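Local atomic coordinates of Cd1 (Flavonifractor plautii, PDB entry 7D39), a protein that binds flavin mononucleotide and probably acts as a flavone reductase, an ene-reductase that starts flavone and flavonol breakdown in gut bacteria. Residues G13-M18 against V84-I89; G146-T151 against F174-S179; V168-V173 against H191-N196. All blocks are in the same frame, centred on the assembly; numbering follows the deposited sequence.

Interaction 1: residues G13-M18 against V84-I89. With FMN (flavin mononucleotide), chain B.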
loop_
_atom_site.group_PDB
_atom_site.type_symbol
_atom_site.label_atom_id
_atom_site.label_comp_id
_atom_site.label_asym_id
_atom_site.label_seq_id
_atom_site.Cartn_x
_atom_site.Cartn_y
_atom_site.Cartn_z
ATOM N N GLY A 13 -2.285 -2.803 22.514
ATOM C CA GLY A 13 -2.924 -1.515 22.359
ATOM C C GLY A 13 -4.203 -1.603 21.552
ATOM O O GLY A 13 -4.750 -2.676 21.301
ATOM N N SER A 14 -4.668 -0.431 21.115
ATOM C CA SER A 14 -5.947 -0.350 20.419
ATOM C C SER A 14 -5.886 -0.964 19.019
ATOM O O SER A 14 -6.843 -1.610 18.577
ATOM C CB SER A 14 -6.396 1.107 20.369
ATOM O OG SER A 14 -6.611 1.603 21.697
ATOM N N ASN A 15 -4.786 -0.775 18.295
ATOM C CA ASN A 15 -4.690 -1.404 16.980
ATOM C C ASN A 15 -4.711 -2.929 17.084
ATOM O O ASN A 15 -5.333 -3.598 16.251
ATOM C CB ASN A 15 -3.440 -0.921 16.243
ATOM C CG ASN A 15 -3.608 0.490 15.689
ATOM O OD1 ASN A 15 -4.075 0.673 14.555
ATOM N ND2 ASN A 15 -3.273 1.499 16.509
ATOM N N ASP A 16 -4.030 -3.497 18.090
ATOM C CA ASP A 16 -4.109 -4.937 18.316
ATOM C C ASP A 16 -5.554 -5.366 18.509
ATOM O O ASP A 16 -6.020 -6.326 17.885
ATOM C CB ASP A 16 -3.289 -5.344 19.550
ATOM C CG ASP A 16 -1.783 -5.420 19.293
ATOM O OD1 ASP A 16 -1.281 -4.960 18.239
ATOM O OD2 ASP A 16 -1.077 -5.933 20.181
ATOM N N GLY A 17 -6.272 -4.667 19.392
ATOM C CA GLY A 17 -7.655 -5.033 19.695
ATOM C C GLY A 17 -8.562 -4.977 18.481
ATOM O O GLY A 17 -9.285 -5.931 18.190
HETATM N N MSE A 18 -8.519 -3.867 17.744
HETATM C CA MSE A 18 -9.327 -3.712 16.538
HETATM C C MSE A 18 -8.977 -4.782 15.528
HETATM O O MSE A 18 -9.846 -5.328 14.836
HETATM C CB MSE A 18 -9.117 -2.330 15.907
HETATM C CG MSE A 18 -9.513 -1.201 16.821
HETATM SE SE MSE A 18 -11.468 -1.067 16.964
HETATM C CE MSE A 18 -11.817 -0.221 15.230
ATOM N N VAL A 84 -5.933 -8.152 6.970
ATOM C CA VAL A 84 -6.454 -6.998 7.692
ATOM C C VAL A 84 -5.276 -6.360 8.413
ATOM O O VAL A 84 -4.594 -7.015 9.209
ATOM C CB VAL A 84 -7.566 -7.397 8.681
ATOM C CG1 VAL A 84 -8.217 -6.179 9.281
ATOM C CG2 VAL A 84 -8.593 -8.198 7.971
ATOM N N PHE A 85 -5.010 -5.110 8.124
ATOM C CA PHE A 85 -3.878 -4.389 8.603
ATOM C C PHE A 85 -4.338 -3.171 9.373
ATOM O O PHE A 85 -4.921 -2.283 8.813
ATOM C CB PHE A 85 -3.046 -3.965 7.403
ATOM C CG PHE A 85 -1.620 -3.687 7.703
ATOM C CD1 PHE A 85 -0.644 -4.085 6.838
ATOM C CD2 PHE A 85 -1.259 -3.022 8.830
ATOM C CE1 PHE A 85 0.656 -3.832 7.103
ATOM C CE2 PHE A 85 0.039 -2.756 9.091
ATOM C CZ PHE A 85 0.998 -3.158 8.238
ATOM N N SER A 86 -4.066 -3.141 10.655
ATOM C CA SER A 86 -4.366 -2.006 11.493
ATOM C C SER A 86 -3.149 -1.169 11.845
ATOM O O SER A 86 -2.236 -1.659 12.391
ATOM C CB SER A 86 -5.094 -2.458 12.738
ATOM O OG SER A 86 -5.674 -1.421 13.432
ATOM N N THR A 87 -3.155 0.103 11.521
ATOM C CA THR A 87 -1.988 0.941 11.740
ATOM C C THR A 87 -2.348 2.161 12.567
ATOM O O THR A 87 -3.403 2.766 12.364
ATOM C CB THR A 87 -1.370 1.411 10.412
ATOM O OG1 THR A 87 -0.212 2.214 10.682
ATOM C CG2 THR A 87 -2.365 2.241 9.637
ATOM N N PRO A 88 -1.507 2.525 13.528
ATOM C CA PRO A 88 -1.617 3.852 14.144
ATOM C C PRO A 88 -1.484 4.937 13.087
ATOM O O PRO A 88 -0.924 4.726 12.013
ATOM C CB PRO A 88 -0.437 3.904 15.119
ATOM C CG PRO A 88 0.088 2.522 15.205
ATOM C CD PRO A 88 -0.340 1.768 14.005
ATOM N N ILE A 89 -1.993 6.114 13.414
ATOM C CA ILE A 89 -1.793 7.313 12.613
ATOM C C ILE A 89 -0.684 8.133 13.271
ATOM O O ILE A 89 -0.767 8.450 14.464
ATOM C CB ILE A 89 -3.089 8.126 12.495
ATOM C CG1 ILE A 89 -4.181 7.276 11.863
ATOM C CG2 ILE A 89 -2.831 9.408 11.704
ATOM C CD1 ILE A 89 -5.518 7.957 11.744
HETATM N N1 FMN B . -2.998 10.583 16.181
HETATM C C2 FMN B . -3.722 11.246 15.290
HETATM O O2 FMN B . -4.928 11.040 15.450
HETATM N N3 FMN B . -3.158 12.051 14.349
HETATM C C4 FMN B . -1.810 12.152 14.302
HETATM O O4 FMN B . -1.167 12.831 13.521
HETATM C C4A FMN B . -0.998 11.426 15.290
HETATM N N5 FMN B . 0.311 11.484 15.316
HETATM C C5A FMN B . 1.069 10.804 16.174
HETATM C C6 FMN B . 2.451 10.876 16.172
HETATM C C7 FMN B . 3.219 10.159 17.081
HETATM C C7M FMN B . 4.722 10.260 17.074
HETATM C C8 FMN B . 2.538 9.318 18.095
HETATM C C8M FMN B . 3.354 8.555 19.102
HETATM C C9 FMN B . 1.155 9.262 18.096
HETATM C C9A FMN B . 0.404 9.961 17.172
HETATM N N10 FMN B . -0.994 9.914 17.197
HETATM C C10 FMN B . -1.692 10.616 16.243
HETATM C "C1'" FMN B . -1.643 9.044 18.170
HETATM C "C2'" FMN B . -1.613 7.580 17.708
HETATM O "O2'" FMN B . -2.341 7.360 16.516
HETATM C "C3'" FMN B . -2.079 6.637 18.856
HETATM O "O3'" FMN B . -1.214 6.710 19.956
HETATM C "C4'" FMN B . -2.272 5.176 18.382
HETATM O "O4'" FMN B . -3.435 5.016 17.591
HETATM C "C5'" FMN B . -2.272 4.230 19.572
HETATM O "O5'" FMN B . -2.463 2.906 19.208
HETATM P P FMN B . -2.042 1.627 19.894
HETATM O O1P FMN B . -2.330 0.560 19.056
HETATM O O2P FMN B . -0.654 1.723 20.092
HETATM O O3P FMN B . -2.893 1.622 21.040
#
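This is a buried helix-to-strand contact at the phosphate end of the FMN site, where Asn15 meets Ser86 and Pro88. It belongs to a flavodoxin-like fold: the first helix, 14-28, packs on the central strand 82-88 of a five-stranded parallel sheet. The two short segments run nearly antiparallel, at 160°, with their axes 7.8 Å apart. Gly13 is the N-cap residue. The first turn of the helix thus faces the phosphate, and Ser14 N gives FMN O3P a bond of 2.7 Å. Asn15 N and Asn15 ND2 both donate to FMN O1P, each at 2.9 Å, so one phosphate oxygen is gripped by backbone and side chain of the same residue. The positive end of the helix dipole would probably help hold the phosphate charge. Further along the ligand, FMN O2' donates to Ile89 O at 2.8 Å. Pro88 lies beside the Asn15 amide, with its CG 3.7 Å from Asn15 ND2. With CG anti to its carbonyl carbon (chi1 -76°), Asn15 turns its amide between phosphate and strand. Ser86 steadies the oxygen of that amide: Ser86 OG donates to Asn15 OD1 at 2.9 Å, tilted 19° from the carbonyl plane.

Interaction 2: residues G146-T151 against F174-S179. With FMN (flavin mononucleotide), chain B.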
loop_
_atom_site.group_PDB
_atom_site.type_symbol
_atom_site.label_atom_id
_atom_site.label_comp_id
_atom_site.label_asym_id
_atom_site.label_seq_id
_atom_site.Cartn_x
_atom_site.Cartn_y
_atom_site.Cartn_z
ATOM N N GLY A 146 -5.266 9.237 17.524
ATOM C CA GLY A 146 -5.703 9.883 18.748
ATOM C C GLY A 146 -6.589 11.098 18.546
ATOM O O GLY A 146 -7.376 11.445 19.428
ATOM N N SER A 147 -6.485 11.755 17.388
ATOM C CA SER A 147 -7.190 13.020 17.159
ATOM C C SER A 147 -7.929 13.023 15.827
ATOM O O SER A 147 -8.310 11.964 15.330
ATOM C CB SER A 147 -6.215 14.197 17.193
ATOM O OG SER A 147 -5.400 14.208 16.031
ATOM N N ASP A 148 -8.151 14.203 15.243
ATOM C CA ASP A 148 -8.692 14.301 13.894
ATOM C C ASP A 148 -7.623 14.662 12.860
ATOM O O ASP A 148 -7.953 15.030 11.732
ATOM C CB ASP A 148 -9.848 15.310 13.852
ATOM C CG ASP A 148 -9.411 16.730 14.174
ATOM O OD1 ASP A 148 -8.247 16.931 14.563
ATOM O OD2 ASP A 148 -10.248 17.651 14.050
ATOM N N TRP A 149 -6.352 14.558 13.222
ATOM C CA TRP A 149 -5.254 14.749 12.275
ATOM C C TRP A 149 -5.063 13.436 11.529
ATOM O O TRP A 149 -4.208 12.616 11.870
ATOM C CB TRP A 149 -3.972 15.148 13.003
ATOM C CG TRP A 149 -3.950 16.495 13.653
ATOM C CD1 TRP A 149 -5.022 17.221 14.123
ATOM C CD2 TRP A 149 -2.791 17.297 13.897
ATOM N NE1 TRP A 149 -4.591 18.413 14.644
ATOM C CE2 TRP A 149 -3.228 18.488 14.506
ATOM C CE3 TRP A 149 -1.428 17.132 13.635
ATOM C CZ2 TRP A 149 -2.339 19.497 14.886
ATOM C CZ3 TRP A 149 -0.553 18.138 14.013
ATOM C CH2 TRP A 149 -1.013 19.300 14.626
ATOM N N VAL A 150 -5.875 13.237 10.491
ATOM C CA VAL A 150 -6.014 11.912 9.887
ATOM C C VAL A 150 -6.166 11.946 8.361
ATOM O O VAL A 150 -6.697 11.007 7.762
ATOM C CB VAL A 150 -7.209 11.188 10.529
ATOM C CG1 VAL A 150 -7.060 11.154 12.066
ATOM C CG2 VAL A 150 -8.491 11.889 10.147
ATOM N N THR A 151 -5.681 12.998 7.715
ATOM C CA THR A 151 -6.054 13.265 6.327
ATOM C C THR A 151 -5.177 12.568 5.291
ATOM O O THR A 151 -5.433 12.718 4.091
ATOM C CB THR A 151 -6.029 14.768 6.052
ATOM O OG1 THR A 151 -4.777 15.312 6.499
ATOM C CG2 THR A 151 -7.148 15.450 6.781
ATOM N N PHE A 174 -10.231 5.833 11.910
ATOM C CA PHE A 174 -10.859 6.007 13.226
ATOM C C PHE A 174 -10.215 7.174 13.964
ATOM O O PHE A 174 -9.214 6.996 14.673
ATOM C CB PHE A 174 -10.766 4.732 14.061
ATOM C CG PHE A 174 -11.484 3.553 13.457
ATOM C CD1 PHE A 174 -12.826 3.337 13.722
ATOM C CD2 PHE A 174 -10.815 2.669 12.623
ATOM C CE1 PHE A 174 -13.487 2.253 13.174
ATOM C CE2 PHE A 174 -11.469 1.586 12.074
ATOM C CZ PHE A 174 -12.806 1.374 12.352
ATOM N N PRO A 175 -10.760 8.381 13.849
ATOM C CA PRO A 175 -10.226 9.509 14.615
ATOM C C PRO A 175 -10.716 9.474 16.055
ATOM O O PRO A 175 -11.653 8.754 16.407
ATOM C CB PRO A 175 -10.768 10.731 13.868
ATOM C CG PRO A 175 -12.104 10.249 13.350
ATOM C CD PRO A 175 -11.900 8.775 13.001
ATOM N N TRP A 176 -10.023 10.243 16.900
ATOM C CA TRP A 176 -10.354 10.371 18.326
ATOM C C TRP A 176 -10.504 9.007 18.980
ATOM O O TRP A 176 -11.473 8.748 19.702
ATOM C CB TRP A 176 -11.633 11.195 18.531
ATOM C CG TRP A 176 -11.573 12.554 17.915
ATOM C CD1 TRP A 176 -12.266 12.995 16.823
ATOM C CD2 TRP A 176 -10.772 13.658 18.353
ATOM N NE1 TRP A 176 -11.938 14.307 16.545
ATOM C CE2 TRP A 176 -11.025 14.738 17.469
ATOM C CE3 TRP A 176 -9.868 13.842 19.405
ATOM C CZ2 TRP A 176 -10.409 15.977 17.604
ATOM C CZ3 TRP A 176 -9.247 15.076 19.532
ATOM C CH2 TRP A 176 -9.526 16.129 18.637
ATOM N N ALA A 177 -9.536 8.123 18.724
ATOM C CA ALA A 177 -9.704 6.698 18.991
ATOM C C ALA A 177 -8.806 6.168 20.111
ATOM O O ALA A 177 -8.561 4.962 20.175
ATOM C CB ALA A 177 -9.470 5.908 17.703
ATOM N N LEU A 178 -8.325 7.034 21.006
ATOM C CA LEU A 178 -7.519 6.555 22.122
ATOM C C LEU A 178 -8.328 5.632 23.019
ATOM O O LEU A 178 -7.792 4.656 23.557
ATOM C CB LEU A 178 -6.972 7.722 22.944
ATOM C CG LEU A 178 -5.775 8.535 22.463
ATOM C CD1 LEU A 178 -5.262 9.382 23.616
ATOM C CD2 LEU A 178 -4.682 7.646 21.942
ATOM N N SER A 179 -9.616 5.933 23.210
ATOM C CA SER A 179 -10.490 5.112 24.043
ATOM C C SER A 179 -11.389 4.197 23.220
ATOM O O SER A 179 -12.454 3.794 23.696
ATOM C CB SER A 179 -11.329 5.995 24.963
ATOM O OG SER A 179 -10.522 6.570 25.981
HETATM N N1 FMN B . -2.998 10.583 16.181
HETATM C C2 FMN B . -3.722 11.246 15.290
HETATM O O2 FMN B . -4.928 11.040 15.450
HETATM N N3 FMN B . -3.158 12.051 14.349
HETATM C C4 FMN B . -1.810 12.152 14.302
HETATM O O4 FMN B . -1.167 12.831 13.521
HETATM C C4A FMN B . -0.998 11.426 15.290
HETATM N N5 FMN B . 0.311 11.484 15.316
HETATM C C5A FMN B . 1.069 10.804 16.174
HETATM C C6 FMN B . 2.451 10.876 16.172
HETATM C C7 FMN B . 3.219 10.159 17.081
HETATM C C7M FMN B . 4.722 10.260 17.074
HETATM C C8 FMN B . 2.538 9.318 18.095
HETATM C C8M FMN B . 3.354 8.555 19.102
HETATM C C9 FMN B . 1.155 9.262 18.096
HETATM C C9A FMN B . 0.404 9.961 17.172
HETATM N N10 FMN B . -0.994 9.914 17.197
HETATM C C10 FMN B . -1.692 10.616 16.243
HETATM C "C1'" FMN B . -1.643 9.044 18.170
HETATM C "C2'" FMN B . -1.613 7.580 17.708
HETATM O "O2'" FMN B . -2.341 7.360 16.516
HETATM C "C3'" FMN B . -2.079 6.637 18.856
HETATM O "O3'" FMN B . -1.214 6.710 19.956
HETATM C "C4'" FMN B . -2.272 5.176 18.382
HETATM O "O4'" FMN B . -3.435 5.016 17.591
HETATM C "C5'" FMN B . -2.272 4.230 19.572
HETATM O "O5'" FMN B . -2.463 2.906 19.208
HETATM P P FMN B . -2.042 1.627 19.894
HETATM O O1P FMN B . -2.330 0.560 19.056
HETATM O O2P FMN B . -0.654 1.723 20.092
HETATM O O3P FMN B . -2.893 1.622 21.040
HETATM O O HOH W 1 -8.811 9.909 21.472
HETATM O O HOH W 2 -13.201 16.195 14.489
#
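Backbone hydrogen bonding joins the two loops where Trp176 N donates to Ser147 O at 2.9 Å. The donor stands above the carbonyl plane, 47° out of it. A Trp176 CA-H...O contact to Gly146 O adds to this. Two waters also bridge the loops: one links Gly146 O to Leu178 N, the other Trp176 NE1 to Asp148 OD2, the last bond being weak. Packing centres on the Trp176 indole. Ser147 CA makes a CH-pi contact over the six-membered ring, 3.8 Å from its centroid, and Asp148 N lies over the same face nearer the rim. The Asp148 side chain lies alongside, its CB 3.6 Å from Trp176 NE1. These loops follow the last two strands of the flavodoxin-like sheet, and 146-151 holds the pyrimidine edge of the flavin. Gly146 N donates to FMN N1, Ser147 N to FMN O2 at 2.6 Å, and FMN N3 to Trp149 O at 2.8 Å. Within this loop Ser147 OG accepts from Trp149 N at 3.0 Å, an ST turn. An alanine in place of this serine would lose the bond and is likely to leave the Trp149 backbone freer to shift away from FMN N3. Val150 CG1 meets Pro175 CB at 4.1 Å.

Interaction 3: residues V168-V173 against H191-N196; sequences VIDNEV and HQIGRN
Asp170 OD2 is gripped by two donors. Asn196 ND2 reaches it at 2.8 Å with an N-H...O angle of 167°, and a water donates to it at the same distance. The amide uses the syn lone pair of the oxygen. Carboxylate and amide planes are only 22° apart, so the two flat groups meet nearly coplanar although their side chains cross at about a right angle. The water also donates to Ile193 O, 2.8 Å away, and so ties the carboxylate to the helix backbone. Asp170 CG stands anti to the carbonyl carbon (chi1 -81°), which directs the carboxylate across to the helix. Its other oxygen, OD1, has a long, weak ion pair with Arg189. The contact lies in the flavodoxin-like domain, where the edge strand 167-174 of the parallel sheet is covered on one face by helix 184-202. Strand and helix segments run nearly antiparallel, as expected when a helix follows its strand and returns over the sheet. The axes of the short segments come within 8.6 Å. Helix 153-162 packs on the other face, against Val168, Asn171 and Val173. Aliphatic carbons pack round the polar centre. Ile193 CD1 rests 3.7 Å from Glu172 CB, while Ile193 CG1 lies near the Asp170 carboxylate. Beyond its CB, the Glu172 chain bends, and its OE2 forms a salt bridge with Arg189. Ile169 CG2 touches Asn196 CB at 4.1 Å.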
loop_
_atom_site.group_PDB
_atom_site.type_symbol
_atom_site.label_atom_id
_atom_site.label_comp_id
_atom_site.label_asym_id
_atom_site.label_seq_id
_atom_site.Cartn_x
_atom_site.Cartn_y
_atom_site.Cartn_z
ATOM N N VAL A 168 -8.449 -3.885 -2.515
ATOM C CA VAL A 168 -8.829 -3.302 -1.234
ATOM C C VAL A 168 -10.313 -3.535 -0.982
ATOM O O VAL A 168 -11.153 -3.254 -1.838
ATOM C CB VAL A 168 -8.493 -1.802 -1.215
ATOM C CG1 VAL A 168 -8.879 -1.152 0.123
ATOM C CG2 VAL A 168 -7.021 -1.587 -1.471
ATOM N N ILE A 169 -10.653 -4.025 0.209
ATOM C CA ILE A 169 -12.067 -4.206 0.510
ATOM C C ILE A 169 -12.577 -3.068 1.389
ATOM O O ILE A 169 -13.548 -2.383 1.035
ATOM C CB ILE A 169 -12.329 -5.584 1.138
ATOM C CG1 ILE A 169 -11.745 -6.684 0.246
ATOM C CG2 ILE A 169 -13.829 -5.796 1.371
ATOM C CD1 ILE A 169 -12.406 -6.806 -1.130
ATOM N N ASP A 170 -11.923 -2.845 2.522
ATOM C CA ASP A 170 -12.204 -1.695 3.365
ATOM C C ASP A 170 -10.930 -0.892 3.594
ATOM O O ASP A 170 -9.825 -1.426 3.512
ATOM C CB ASP A 170 -12.815 -2.125 4.707
ATOM C CG ASP A 170 -14.307 -2.396 4.591
ATOM O OD1 ASP A 170 -15.046 -1.426 4.323
ATOM O OD2 ASP A 170 -14.722 -3.570 4.747
ATOM N N ASN A 171 -11.095 0.413 3.875
ATOM C CA ASN A 171 -9.969 1.309 4.124
ATOM C C ASN A 171 -10.480 2.408 5.066
ATOM O O ASN A 171 -10.791 3.532 4.680
ATOM C CB ASN A 171 -9.402 1.875 2.824
ATOM C CG ASN A 171 -8.143 2.625 3.044
ATOM O OD1 ASN A 171 -7.744 2.837 4.182
ATOM N ND2 ASN A 171 -7.495 3.043 1.965
ATOM N N GLU A 172 -10.563 2.071 6.349
ATOM C CA GLU A 172 -11.341 2.826 7.324
ATOM C C GLU A 172 -10.425 3.635 8.240
ATOM O O GLU A 172 -9.349 3.171 8.622
ATOM C CB GLU A 172 -12.217 1.876 8.152
ATOM C CG GLU A 172 -13.227 2.541 9.078
ATOM C CD GLU A 172 -14.355 3.184 8.325
ATOM O OE1 GLU A 172 -14.142 4.258 7.710
ATOM O OE2 GLU A 172 -15.454 2.603 8.337
ATOM N N VAL A 173 -10.868 4.843 8.596
ATOM C CA VAL A 173 -10.135 5.743 9.478
ATOM C C VAL A 173 -10.922 5.913 10.766
ATOM O O VAL A 173 -12.135 6.154 10.724
ATOM C CB VAL A 173 -9.895 7.118 8.829
ATOM C CG1 VAL A 173 -9.349 8.086 9.870
ATOM C CG2 VAL A 173 -8.922 6.988 7.716
ATOM N N HIS A 191 -15.336 -5.438 13.703
ATOM C CA HIS A 191 -15.906 -6.764 13.518
ATOM C C HIS A 191 -16.483 -6.935 12.108
ATOM O O HIS A 191 -16.242 -7.949 11.445
ATOM C CB HIS A 191 -16.989 -7.010 14.572
ATOM C CG HIS A 191 -17.502 -8.415 14.578
ATOM N ND1 HIS A 191 -16.948 -9.405 15.360
ATOM C CD2 HIS A 191 -18.506 -9.002 13.884
ATOM C CE1 HIS A 191 -17.595 -10.540 15.153
ATOM N NE2 HIS A 191 -18.549 -10.322 14.267
ATOM N N GLN A 192 -17.279 -5.968 11.645
ATOM C CA GLN A 192 -17.839 -6.063 10.297
ATOM C C GLN A 192 -16.744 -6.074 9.234
ATOM O O GLN A 192 -16.821 -6.831 8.255
ATOM C CB GLN A 192 -18.807 -4.915 10.037
ATOM C CG GLN A 192 -19.587 -5.091 8.761
ATOM C CD GLN A 192 -20.575 -6.255 8.847
ATOM O OE1 GLN A 192 -21.292 -6.402 9.837
ATOM N NE2 GLN A 192 -20.595 -7.101 7.816
ATOM N N ILE A 193 -15.717 -5.239 9.405
ATOM C CA ILE A 193 -14.600 -5.238 8.464
ATOM C C ILE A 193 -13.982 -6.630 8.372
ATOM O O ILE A 193 -13.591 -7.092 7.291
ATOM C CB ILE A 193 -13.573 -4.162 8.871
ATOM C CG1 ILE A 193 -14.147 -2.783 8.543
ATOM C CG2 ILE A 193 -12.208 -4.369 8.190
ATOM C CD1 ILE A 193 -13.218 -1.633 8.832
ATOM N N GLY A 194 -13.924 -7.339 9.498
ATOM C CA GLY A 194 -13.405 -8.700 9.476
ATOM C C GLY A 194 -14.331 -9.673 8.769
ATOM O O GLY A 194 -13.875 -10.602 8.091
ATOM N N ARG A 195 -15.647 -9.492 8.933
ATOM C CA ARG A 195 -16.594 -10.254 8.120
ATOM C C ARG A 195 -16.363 -9.986 6.633
ATOM O O ARG A 195 -16.337 -10.912 5.816
ATOM C CB ARG A 195 -18.045 -9.915 8.502
ATOM C CG ARG A 195 -18.566 -10.538 9.804
ATOM C CD ARG A 195 -19.921 -9.925 10.163
ATOM N NE ARG A 195 -20.632 -10.653 11.213
ATOM C CZ ARG A 195 -21.600 -10.130 11.971
ATOM N NH1 ARG A 195 -21.962 -8.860 11.807
ATOM N NH2 ARG A 195 -22.198 -10.871 12.901
ATOM N N ASN A 196 -16.188 -8.717 6.270
ATOM C CA ASN A 196 -15.979 -8.354 4.873
ATOM C C ASN A 196 -14.740 -9.025 4.287
ATOM O O ASN A 196 -14.820 -9.697 3.251
ATOM C CB ASN A 196 -15.892 -6.837 4.751
ATOM C CG ASN A 196 -17.205 -6.177 5.042
ATOM O OD1 ASN A 196 -18.184 -6.861 5.294
ATOM N ND2 ASN A 196 -17.241 -4.854 5.014
HETATM O O HOH W 3 -12.966 -5.757 4.929
#

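Interactions 1 and 3 are buried and each packs a helix on a strand of the same parallel sheet, one on the central strand 82-88, the other on the edge strand 167-174. Interaction 2 is a surface contact between two loops, and segment 174-179 directly continues the strand of interaction 3. Interactions 1 and 2 share FMN: the first holds the phosphate and ribityl chain, the second the pyrimidine edge. They also touch directly, through Met18 CE and Phe174 CZ at 3.4 Å. Interaction 3 lies away from the flavin and relies on a carboxylate-amide bond. Val173 CG1 joins it to interaction 2 by packing on Val150 CB.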